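Long-range contacts in envelope glycoprotein E (Human herpesvirus 1, PDB 2GIY), which forms with gI a heterodimer that is required for cell-to-cell spread of the virus and binds host IgG Fc; this chain is the C-terminal domain of the gE ectodomain: residues Glu27-Val33 / Asn132-Ala138; Met47-Arg53 / Arg94-Tyr100; His142-Cys148 / Gly160-Thr166. One frame throughout, in Å; residues are numbered along the deposited sequence.

Interaction 1 of 3, residues Glu27-Val33 / Asn132-Ala138; sequences ETFSTNV and NLEFRDA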
loop_
_atom_site.group_PDB
_atom_site.type_symbol
_atom_site.label_atom_id
_atom_site.label_comp_id
_atom_site.label_asym_id
_atom_site.label_seq_id
_atom_site.Cartn_x
_atom_site.Cartn_y
_atom_site.Cartn_z
ATOM N N GLU A 27 7.392 23.715 17.635
ATOM C CA GLU A 27 8.184 22.509 17.440
ATOM C C GLU A 27 8.734 22.421 16.024
ATOM O O GLU A 27 8.215 23.041 15.096
ATOM C CB GLU A 27 7.350 21.254 17.717
ATOM C CG GLU A 27 6.835 21.125 19.138
ATOM C CD GLU A 27 6.224 19.761 19.409
ATOM O OE1 GLU A 27 5.463 19.266 18.553
ATOM O OE2 GLU A 27 6.501 19.186 20.483
ATOM N N THR A 28 9.800 21.649 15.873
ATOM C CA THR A 28 10.411 21.423 14.574
ATOM C C THR A 28 10.338 19.920 14.381
ATOM O O THR A 28 10.716 19.153 15.265
ATOM C CB THR A 28 11.879 21.888 14.539
ATOM O OG1 THR A 28 11.925 23.316 14.615
ATOM C CG2 THR A 28 12.555 21.437 13.249
ATOM N N PHE A 29 9.820 19.497 13.236
ATOM C CA PHE A 29 9.692 18.077 12.967
ATOM C C PHE A 29 9.692 17.813 11.475
ATOM O O PHE A 29 9.646 18.740 10.664
ATOM C CB PHE A 29 8.400 17.542 13.591
ATOM C CG PHE A 29 7.149 18.113 12.985
ATOM C CD1 PHE A 29 6.593 17.550 11.839
ATOM C CD2 PHE A 29 6.526 19.219 13.558
ATOM C CE1 PHE A 29 5.433 18.079 11.275
ATOM C CE2 PHE A 29 5.370 19.755 13.005
ATOM C CZ PHE A 29 4.821 19.184 11.859
ATOM N N SER A 30 9.733 16.537 11.123
ATOM C CA SER A 30 9.739 16.121 9.733
ATOM C C SER A 30 8.776 14.964 9.530
ATOM O O SER A 30 8.469 14.232 10.470
ATOM C CB SER A 30 11.152 15.677 9.338
ATOM O OG SER A 30 11.148 14.988 8.103
ATOM N N THR A 31 8.278 14.811 8.309
ATOM C CA THR A 31 7.403 13.694 8.013
ATOM C C THR A 31 8.362 12.513 7.933
ATOM O O THR A 31 9.580 12.701 7.879
ATOM C CB THR A 31 6.680 13.858 6.656
ATOM O OG1 THR A 31 7.648 13.995 5.606
ATOM C CG2 THR A 31 5.779 15.082 6.681
ATOM N N ASN A 32 7.822 11.304 7.929
ATOM C CA ASN A 32 8.654 10.112 7.865
ATOM C C ASN A 32 8.027 9.112 6.907
ATOM O O ASN A 32 7.617 8.023 7.301
ATOM C CB ASN A 32 8.795 9.502 9.260
ATOM C CG ASN A 32 9.698 8.289 9.278
ATOM O OD1 ASN A 32 10.808 8.319 8.741
ATOM N ND2 ASN A 32 9.233 7.214 9.903
ATOM N N VAL A 33 7.943 9.510 5.643
ATOM C CA VAL A 33 7.371 8.668 4.608
ATOM C C VAL A 33 8.459 7.785 4.013
ATOM O O VAL A 33 9.585 8.236 3.798
ATOM C CB VAL A 33 6.762 9.525 3.475
ATOM C CG1 VAL A 33 6.147 8.630 2.408
ATOM C CG2 VAL A 33 5.717 10.472 4.049
ATOM N N ASN A 132 10.739 13.813 2.185
ATOM C CA ASN A 132 10.013 14.235 3.374
ATOM C C ASN A 132 9.976 15.744 3.528
ATOM O O ASN A 132 10.857 16.456 3.048
ATOM C CB ASN A 132 10.625 13.615 4.629
ATOM C CG ASN A 132 10.274 12.157 4.778
ATOM O OD1 ASN A 132 9.098 11.800 4.870
ATOM N ND2 ASN A 132 11.288 11.302 4.804
ATOM N N LEU A 133 8.936 16.224 4.197
ATOM C CA LEU A 133 8.761 17.650 4.442
ATOM C C LEU A 133 9.199 17.976 5.859
ATOM O O LEU A 133 8.932 17.213 6.786
ATOM C CB LEU A 133 7.287 18.039 4.298
ATOM C CG LEU A 133 6.600 17.803 2.955
ATOM C CD1 LEU A 133 5.125 18.179 3.083
ATOM C CD2 LEU A 133 7.279 18.631 1.870
ATOM N N GLU A 134 9.857 19.117 6.025
ATOM C CA GLU A 134 10.289 19.543 7.343
ATOM C C GLU A 134 9.589 20.838 7.721
ATOM O O GLU A 134 9.474 21.750 6.903
ATOM C CB GLU A 134 11.805 19.747 7.384
ATOM C CG GLU A 134 12.581 18.472 7.637
ATOM C CD GLU A 134 14.041 18.735 7.934
ATOM O OE1 GLU A 134 14.334 19.737 8.620
ATOM O OE2 GLU A 134 14.892 17.934 7.493
ATOM N N PHE A 135 9.118 20.899 8.962
ATOM C CA PHE A 135 8.433 22.076 9.486
ATOM C C PHE A 135 9.257 22.667 10.628
ATOM O O PHE A 135 9.486 22.008 11.644
ATOM C CB PHE A 135 7.040 21.697 10.003
ATOM C CG PHE A 135 6.122 21.149 8.941
ATOM C CD1 PHE A 135 6.305 19.866 8.432
ATOM C CD2 PHE A 135 5.069 21.920 8.452
ATOM C CE1 PHE A 135 5.450 19.358 7.452
ATOM C CE2 PHE A 135 4.211 21.419 7.472
ATOM C CZ PHE A 135 4.404 20.135 6.973
ATOM N N ARG A 136 9.708 23.905 10.450
ATOM C CA ARG A 136 10.509 24.595 11.459
ATOM C C ARG A 136 9.636 25.616 12.181
ATOM O O ARG A 136 8.889 26.356 11.540
ATOM C CB ARG A 136 11.697 25.315 10.804
ATOM C CG ARG A 136 12.838 24.411 10.332
ATOM C CD ARG A 136 12.429 23.490 9.186
ATOM N NE ARG A 136 13.547 22.645 8.754
ATOM C CZ ARG A 136 14.589 23.078 8.051
ATOM N NH1 ARG A 136 14.665 24.352 7.685
ATOM N NH2 ARG A 136 15.567 22.241 7.724
ATOM N N ASP A 137 9.741 25.656 13.505
ATOM C CA ASP A 137 8.948 26.576 14.318
ATOM C C ASP A 137 7.493 26.508 13.855
ATOM O O ASP A 137 6.848 27.531 13.617
ATOM C CB ASP A 137 9.491 28.002 14.181
ATOM C CG ASP A 137 8.948 28.940 15.246
ATOM O OD1 ASP A 137 8.493 28.445 16.298
ATOM O OD2 ASP A 137 8.989 30.170 15.039
ATOM N N ALA A 138 6.997 25.280 13.733
ATOM C CA ALA A 138 5.637 25.007 13.281
ATOM C C ALA A 138 4.592 25.870 13.978
ATOM O O ALA A 138 4.691 26.145 15.173
ATOM C CB ALA A 138 5.315 23.527 13.489
HETATM O O HOH W 1 11.509 8.873 6.146
#

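Interaction 2 of 3, residues Met47-Arg53 / Arg94-Tyr100; sequences MDVVWLR and RLAVRSY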
loop_
_atom_site.group_PDB
_atom_site.type_symbol
_atom_site.label_atom_id
_atom_site.label_comp_id
_atom_site.label_asym_id
_atom_site.label_seq_id
_atom_site.Cartn_x
_atom_site.Cartn_y
_atom_site.Cartn_z
ATOM N N MET A 47 9.402 9.835 -12.924
ATOM C CA MET A 47 8.708 9.716 -11.648
ATOM C C MET A 47 8.539 11.086 -11.027
ATOM O O MET A 47 9.392 11.959 -11.190
ATOM C CB MET A 47 9.484 8.803 -10.687
ATOM C CG MET A 47 8.783 8.571 -9.353
ATOM S SD MET A 47 9.599 7.346 -8.302
ATOM C CE MET A 47 10.815 8.374 -7.469
ATOM N N ASP A 48 7.419 11.278 -10.335
ATOM C CA ASP A 48 7.147 12.535 -9.657
ATOM C C ASP A 48 6.585 12.240 -8.270
ATOM O O ASP A 48 5.617 11.494 -8.134
ATOM C CB ASP A 48 6.129 13.370 -10.441
ATOM C CG ASP A 48 6.606 13.724 -11.831
ATOM O OD1 ASP A 48 7.523 14.562 -11.948
ATOM O OD2 ASP A 48 6.061 13.161 -12.805
ATOM N N VAL A 49 7.211 12.799 -7.238
ATOM C CA VAL A 49 6.717 12.623 -5.879
ATOM C C VAL A 49 6.065 13.963 -5.583
ATOM O O VAL A 49 6.738 14.988 -5.473
ATOM C CB VAL A 49 7.856 12.334 -4.888
ATOM C CG1 VAL A 49 7.311 12.295 -3.461
ATOM C CG2 VAL A 49 8.511 10.995 -5.238
ATOM N N VAL A 50 4.745 13.949 -5.464
ATOM C CA VAL A 50 3.986 15.172 -5.259
ATOM C C VAL A 50 3.329 15.293 -3.901
ATOM O O VAL A 50 2.701 14.348 -3.423
ATOM C CB VAL A 50 2.865 15.294 -6.330
ATOM C CG1 VAL A 50 2.037 16.547 -6.090
ATOM C CG2 VAL A 50 3.471 15.310 -7.727
ATOM N N TRP A 51 3.476 16.463 -3.285
ATOM C CA TRP A 51 2.847 16.737 -2.003
ATOM C C TRP A 51 1.685 17.688 -2.250
ATOM O O TRP A 51 1.841 18.713 -2.915
ATOM C CB TRP A 51 3.819 17.394 -1.009
ATOM C CG TRP A 51 4.703 16.420 -0.298
ATOM C CD1 TRP A 51 5.999 16.113 -0.604
ATOM C CD2 TRP A 51 4.350 15.603 0.826
ATOM N NE1 TRP A 51 6.474 15.157 0.261
ATOM C CE2 TRP A 51 5.483 14.826 1.149
ATOM C CE3 TRP A 51 3.185 15.455 1.592
ATOM C CZ2 TRP A 51 5.489 13.905 2.207
ATOM C CZ3 TRP A 51 3.189 14.534 2.649
ATOM C CH2 TRP A 51 4.335 13.774 2.943
ATOM N N LEU A 52 0.522 17.331 -1.725
ATOM C CA LEU A 52 -0.674 18.152 -1.861
ATOM C C LEU A 52 -1.102 18.537 -0.450
ATOM O O LEU A 52 -0.969 17.740 0.479
ATOM C CB LEU A 52 -1.790 17.358 -2.547
ATOM C CG LEU A 52 -1.448 16.786 -3.924
ATOM C CD1 LEU A 52 -2.628 15.959 -4.436
ATOM C CD2 LEU A 52 -1.115 17.922 -4.891
ATOM N N ARG A 53 -1.596 19.762 -0.291
ATOM C CA ARG A 53 -2.034 20.274 1.006
ATOM C C ARG A 53 -3.503 20.695 0.908
ATOM O O ARG A 53 -3.895 21.395 -0.025
ATOM C CB ARG A 53 -1.166 21.481 1.398
ATOM C CG ARG A 53 -1.465 22.096 2.761
ATOM C CD ARG A 53 -0.620 23.353 2.995
ATOM N NE ARG A 53 -0.838 24.339 1.936
ATOM C CZ ARG A 53 -0.281 25.548 1.888
ATOM N NH1 ARG A 53 0.545 25.951 2.848
ATOM N NH2 ARG A 53 -0.554 26.357 0.869
ATOM N N ARG A 94 0.305 22.714 -6.334
ATOM C CA ARG A 94 0.922 21.552 -5.705
ATOM C C ARG A 94 1.932 22.119 -4.714
ATOM O O ARG A 94 2.768 22.945 -5.083
ATOM C CB ARG A 94 1.623 20.678 -6.749
ATOM C CG ARG A 94 0.662 19.987 -7.701
ATOM C CD ARG A 94 1.386 19.206 -8.787
ATOM N NE ARG A 94 2.152 20.079 -9.671
ATOM C CZ ARG A 94 2.807 19.660 -10.750
ATOM N NH1 ARG A 94 2.788 18.376 -11.084
ATOM N NH2 ARG A 94 3.482 20.525 -11.497
ATOM N N LEU A 95 1.845 21.691 -3.457
ATOM C CA LEU A 95 2.735 22.181 -2.408
ATOM C C LEU A 95 4.211 21.963 -2.727
ATOM O O LEU A 95 5.043 22.848 -2.526
ATOM C CB LEU A 95 2.402 21.501 -1.071
ATOM C CG LEU A 95 3.268 21.939 0.118
ATOM C CD1 LEU A 95 2.953 23.387 0.482
ATOM C CD2 LEU A 95 3.018 21.028 1.311
ATOM N N ALA A 96 4.535 20.774 -3.215
ATOM C CA ALA A 96 5.912 20.461 -3.557
ATOM C C ALA A 96 5.947 19.301 -4.528
ATOM O O ALA A 96 5.046 18.459 -4.537
ATOM C CB ALA A 96 6.701 20.116 -2.297
ATOM N N VAL A 97 6.989 19.264 -5.349
ATOM C CA VAL A 97 7.152 18.200 -6.325
ATOM C C VAL A 97 8.632 17.909 -6.540
ATOM O O VAL A 97 9.421 18.825 -6.780
ATOM C CB VAL A 97 6.567 18.587 -7.706
ATOM C CG1 VAL A 97 6.761 17.438 -8.687
ATOM C CG2 VAL A 97 5.086 18.941 -7.583
ATOM N N ARG A 98 9.011 16.642 -6.419
ATOM C CA ARG A 98 10.388 16.251 -6.685
ATOM C C ARG A 98 10.258 15.360 -7.914
ATOM O O ARG A 98 9.530 14.355 -7.893
ATOM C CB ARG A 98 11.002 15.489 -5.503
ATOM C CG ARG A 98 12.522 15.409 -5.575
ATOM C CD ARG A 98 13.147 14.792 -4.325
ATOM N NE ARG A 98 13.377 15.745 -3.235
ATOM C CZ ARG A 98 14.279 16.726 -3.262
ATOM N NH1 ARG A 98 15.043 16.909 -4.328
ATOM N NH2 ARG A 98 14.447 17.504 -2.202
ATOM N N SER A 99 10.939 15.740 -8.992
ATOM C CA SER A 99 10.856 14.992 -10.238
ATOM C C SER A 99 12.117 14.220 -10.577
ATOM O O SER A 99 13.223 14.626 -10.225
ATOM C CB SER A 99 10.509 15.943 -11.385
ATOM O OG SER A 99 9.284 16.606 -11.118
ATOM N N TYR A 100 11.922 13.101 -11.267
ATOM C CA TYR A 100 13.008 12.221 -11.670
ATOM C C TYR A 100 12.818 11.916 -13.151
ATOM O O TYR A 100 11.691 11.743 -13.615
ATOM C CB TYR A 100 12.954 10.913 -10.865
ATOM C CG TYR A 100 12.877 11.096 -9.360
ATOM C CD1 TYR A 100 11.716 11.588 -8.748
ATOM C CD2 TYR A 100 13.967 10.790 -8.549
ATOM C CE1 TYR A 100 11.649 11.769 -7.364
ATOM C CE2 TYR A 100 13.913 10.968 -7.166
ATOM C CZ TYR A 100 12.753 11.457 -6.581
ATOM O OH TYR A 100 12.714 11.636 -5.222
HETATM O O HOH W 2 -1.131 21.441 -2.678
#

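Interaction 3 of 3, residues His142-Cys148 / Gly160-Thr166; sequences HSGLYLC and GHITIST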
loop_
_atom_site.group_PDB
_atom_site.type_symbol
_atom_site.label_atom_id
_atom_site.label_comp_id
_atom_site.label_asym_id
_atom_site.label_seq_id
_atom_site.Cartn_x
_atom_site.Cartn_y
_atom_site.Cartn_z
ATOM N N HIS A 142 0.319 25.764 9.547
ATOM C CA HIS A 142 0.760 24.536 8.880
ATOM C C HIS A 142 -0.212 23.365 9.001
ATOM O O HIS A 142 -0.052 22.355 8.320
ATOM C CB HIS A 142 2.121 24.104 9.435
ATOM C CG HIS A 142 3.216 25.090 9.180
ATOM N ND1 HIS A 142 4.007 25.602 10.187
ATOM C CD2 HIS A 142 3.658 25.653 8.031
ATOM C CE1 HIS A 142 4.889 26.437 9.668
ATOM N NE2 HIS A 142 4.699 26.486 8.362
ATOM N N SER A 143 -1.215 23.496 9.862
ATOM C CA SER A 143 -2.178 22.423 10.068
ATOM C C SER A 143 -3.035 22.152 8.838
ATOM O O SER A 143 -3.507 23.081 8.181
ATOM C CB SER A 143 -3.075 22.753 11.263
ATOM O OG SER A 143 -2.293 22.903 12.444
ATOM N N GLY A 144 -3.234 20.874 8.532
ATOM C CA GLY A 144 -4.048 20.519 7.388
ATOM C C GLY A 144 -3.900 19.066 6.999
ATOM O O GLY A 144 -3.243 18.287 7.697
ATOM N N LEU A 145 -4.522 18.696 5.887
ATOM C CA LEU A 145 -4.442 17.331 5.400
ATOM C C LEU A 145 -3.451 17.296 4.249
ATOM O O LEU A 145 -3.638 17.974 3.234
ATOM C CB LEU A 145 -5.814 16.849 4.928
ATOM C CG LEU A 145 -5.842 15.489 4.224
ATOM C CD1 LEU A 145 -5.313 14.410 5.159
ATOM C CD2 LEU A 145 -7.265 15.169 3.787
ATOM N N TYR A 146 -2.393 16.511 4.419
ATOM C CA TYR A 146 -1.363 16.384 3.398
ATOM C C TYR A 146 -1.419 15.024 2.718
ATOM O O TYR A 146 -1.603 14.000 3.373
ATOM C CB TYR A 146 0.028 16.566 4.018
ATOM C CG TYR A 146 0.304 17.955 4.547
ATOM C CD1 TYR A 146 -0.348 18.435 5.686
ATOM C CD2 TYR A 146 1.202 18.801 3.896
ATOM C CE1 TYR A 146 -0.114 19.726 6.161
ATOM C CE2 TYR A 146 1.443 20.095 4.365
ATOM C CZ TYR A 146 0.782 20.547 5.497
ATOM O OH TYR A 146 1.026 21.816 5.966
ATOM N N LEU A 147 -1.265 15.026 1.399
ATOM C CA LEU A 147 -1.246 13.797 0.625
ATOM C C LEU A 147 0.068 13.740 -0.143
ATOM O O LEU A 147 0.521 14.744 -0.701
ATOM C CB LEU A 147 -2.410 13.748 -0.377
ATOM C CG LEU A 147 -3.697 13.037 0.067
ATOM C CD1 LEU A 147 -4.341 13.793 1.218
ATOM C CD2 LEU A 147 -4.661 12.934 -1.115
ATOM N N CYS A 148 0.687 12.571 -0.147
ATOM C CA CYS A 148 1.919 12.367 -0.884
ATOM C C CYS A 148 1.521 11.403 -1.989
ATOM O O CYS A 148 1.043 10.302 -1.712
ATOM C CB CYS A 148 2.998 11.749 0.007
ATOM S SG CYS A 148 4.578 11.531 -0.863
ATOM N N GLY A 160 -0.487 8.294 -0.194
ATOM C CA GLY A 160 -0.754 8.163 1.221
ATOM C C GLY A 160 -1.167 9.510 1.766
ATOM O O GLY A 160 -0.978 10.533 1.102
ATOM N N HIS A 161 -1.747 9.520 2.960
ATOM C CA HIS A 161 -2.159 10.777 3.567
ATOM C C HIS A 161 -1.645 10.905 4.992
ATOM O O HIS A 161 -1.444 9.906 5.693
ATOM C CB HIS A 161 -3.687 10.913 3.556
ATOM C CG HIS A 161 -4.397 9.884 4.384
ATOM N ND1 HIS A 161 -4.552 8.575 3.979
ATOM C CD2 HIS A 161 -4.992 9.973 5.598
ATOM C CE1 HIS A 161 -5.213 7.903 4.905
ATOM N NE2 HIS A 161 -5.491 8.728 5.899
ATOM N N ILE A 162 -1.421 12.149 5.403
ATOM C CA ILE A 162 -0.956 12.456 6.744
ATOM C C ILE A 162 -1.659 13.716 7.222
ATOM O O ILE A 162 -1.564 14.757 6.574
ATOM C CB ILE A 162 0.556 12.770 6.794
ATOM C CG1 ILE A 162 1.364 11.680 6.093
ATOM C CG2 ILE A 162 1.004 12.890 8.251
ATOM C CD1 ILE A 162 2.843 12.010 6.009
ATOM N N THR A 163 -2.385 13.622 8.331
ATOM C CA THR A 163 -3.018 14.808 8.879
ATOM C C THR A 163 -1.965 15.379 9.816
ATOM O O THR A 163 -1.606 14.767 10.830
ATOM C CB THR A 163 -4.300 14.482 9.671
ATOM O OG1 THR A 163 -5.309 14.007 8.773
ATOM C CG2 THR A 163 -4.820 15.734 10.367
ATOM N N ILE A 164 -1.449 16.544 9.451
ATOM C CA ILE A 164 -0.415 17.209 10.224
ATOM C C ILE A 164 -1.026 18.440 10.859
ATOM O O ILE A 164 -1.380 19.390 10.160
ATOM C CB ILE A 164 0.743 17.630 9.313
ATOM C CG1 ILE A 164 1.264 16.404 8.560
ATOM C CG2 ILE A 164 1.853 18.283 10.136
ATOM C CD1 ILE A 164 2.366 16.714 7.548
ATOM N N SER A 165 -1.146 18.442 12.180
ATOM C CA SER A 165 -1.756 19.599 12.823
ATOM C C SER A 165 -1.665 19.630 14.334
ATOM O O SER A 165 -1.139 18.712 14.967
ATOM C CB SER A 165 -3.225 19.679 12.430
ATOM O OG SER A 165 -3.913 18.528 12.859
ATOM N N THR A 166 -2.176 20.717 14.900
ATOM C CA THR A 166 -2.210 20.880 16.342
ATOM C C THR A 166 -3.426 20.081 16.791
ATOM O O THR A 166 -4.285 19.745 15.975
ATOM C CB THR A 166 -2.395 22.353 16.745
ATOM O OG1 THR A 166 -3.656 22.833 16.252
ATOM C CG2 THR A 166 -1.273 23.204 16.173
#

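Interaction 1 of 3, residues Glu27-Val33 / Asn132-Ala138
Asn132 OD1 takes two hydrogen bonds from the segment Glu27-Val33. Val33 N gives a nearly straight one, 2.7 Å to Asn132 OD1 with 170° at the hydrogen, lying in the amide plane on a lone pair. The hydroxyl of Thr31 gives the other, with Thr31 OG1 2.7 Å from Asn132 OD1 and a little out of that plane. Thr31 OG1 also accepts from Leu133 N at 2.9 Å. Thr31 chi1, 58°, sets OG1 between the backbone N and the carbonyl carbon, within reach of both partners. A water joins Asn132 ND2 to Asn32 OD1 and Val33 O, so both ends of the amide are held.

Further along, Phe29 and Phe135 form a hydrogen-bonded antiparallel pair. Their rings are nearly parallel, at 16°, but slid apart so that they barely overlap. Phe135 CB sits over one face of the Phe29 ring, 4.0 Å from its centroid, a CH-pi contact. Ala138 CB packs against Phe29 CE2 at 3.8 Å. Ile164 touches both rings, and His142 meets Phe135 edge-to-face. On the other face, Ser30 CB lies against Glu134 CG. Within its own segment, Arg136 makes a side-on salt bridge to Glu134, NE and NH2 both on OE1.

Ala138 N bonds to Glu27 O. The pairing puts 29-30 at the edge of a three-stranded antiparallel sheet, packed against the larger sheet in this Ig V-type beta sandwich.

Interaction 2 of 3, residues Met47-Arg53 / Arg94-Tyr100
Leu95 and Ala96 both face Trp51, a classic beta bulge where the strand 96-103 begins. Trp51 N makes an almost straight bond to Ala96 O, 2.8 Å long. The return bond from Ala96 N to Trp51 O is weak, at 3.4 Å. Leu95 CB rests 3.4 Å from Trp51 O, and Leu95 CD1 lies over one face of the Arg53 guanidinium. A water bridges Arg53 N and, weakly, Leu95 N. The indole NE1 of Trp51 bonds to Val131 O.

At the far end, Met47 and Tyr100 lie side by side. Met47 CE sits over the centre of the Tyr100 ring, 3.6 Å from the centroid, in a CH-pi contact. The Met47 side chain is extended as far as SD and bends at chi3, 86°, which turns the methyl onto the ring. The sulfur stands farther off above the same ring, a Met-aromatic contact. Val49 CG2 packs on Tyr100 CE1, and Ile181 of the second subunit packs on all three residues.

On the opposite face, Ser99 OG donates to Asp48 OD1 at 2.8 Å, and Val50 CG2 meets Val97 CG2 at 4.0 Å. The whole is an antiparallel strand pair interrupted at one end by a classic bulge, within the larger sheet of the Ig V domain.

Interaction 3 of 3, residues His142-Cys148 / Gly160-Thr166
The side chains of Tyr146 and Ile164 cross at about a right angle. Ile164 CD1 lies over one face of the tyrosine ring, off toward its rim and 4.0 Å from the centroid, in a CH-pi contact. Its nearest ring atom is Tyr146 CD1, at 3.7 Å. The ring is also held at its far end, where Tyr146 OH donates to His142 O at 2.6 Å, close to the ring plane. With chi1 at -66°, Tyr146 CG is anti to the carbonyl carbon, and the ring runs back toward His142. Gly144, opposite Ile164, has no side chain on this face.

The other face carries Leu145, Leu147, His161 and Thr163. Leu145 CD1 reaches Thr163 OG1 at 3.6 Å, the two side chains crossing obliquely. Leu147 CD1 packs on His161 CB at 3.8 Å.

Three hydrogen-bonded pairs tie the backbones: Gly144 with Ile164, Tyr146 with Ile162, and Cys148 with Gly160. Each makes two N-H to O bonds. Next to the Gly144-Ile164 pair, Ser143 CB and Ser165 CB are pressed tightly together, 3.3 Å apart. There Thr166 N donates to Ser143 OG at 3.3 Å. Gln169 OE1 bonds to the hydroxyls of both Ser143 and Thr166.

The two strands, 144-152 and 155-165, form a beta hairpin. Strand 45-54 flanks it beside 144-152, and strand 20-22 runs beside 155-165. Ile65 and Ala173, from strands 63-66 and 173-176, pack on the face of Leu145 and His161. Tyr146 and Ile162 face the other way, with Leu95 against Tyr146 and Trp51 against Ile162.

Overall arrangement
From the N terminus, the chain first passes 27-33, which pairs with 132-138 almost 100 residues later and so closes the long loop of interaction 1. Interaction 2 is nested inside that loop, joining 47-53 to 94-100. Interaction 3 follows in series, as the short hairpin of 142-148 and 160-166. Interactions 2 and 3 belong to one six-stranded sheet, where strands 45-54 and 144-152 are neighbours, with a probable hydrogen bond from Leu52 N to Leu147 O. Interaction 1 belongs to the smaller sheet. The three meet in the core between the sheets. Trp51 touches Val33 and Leu133, Phe135 packs on Tyr146, and Leu95 on Leu133. Interactions 1 and 2 also touch the second subunit.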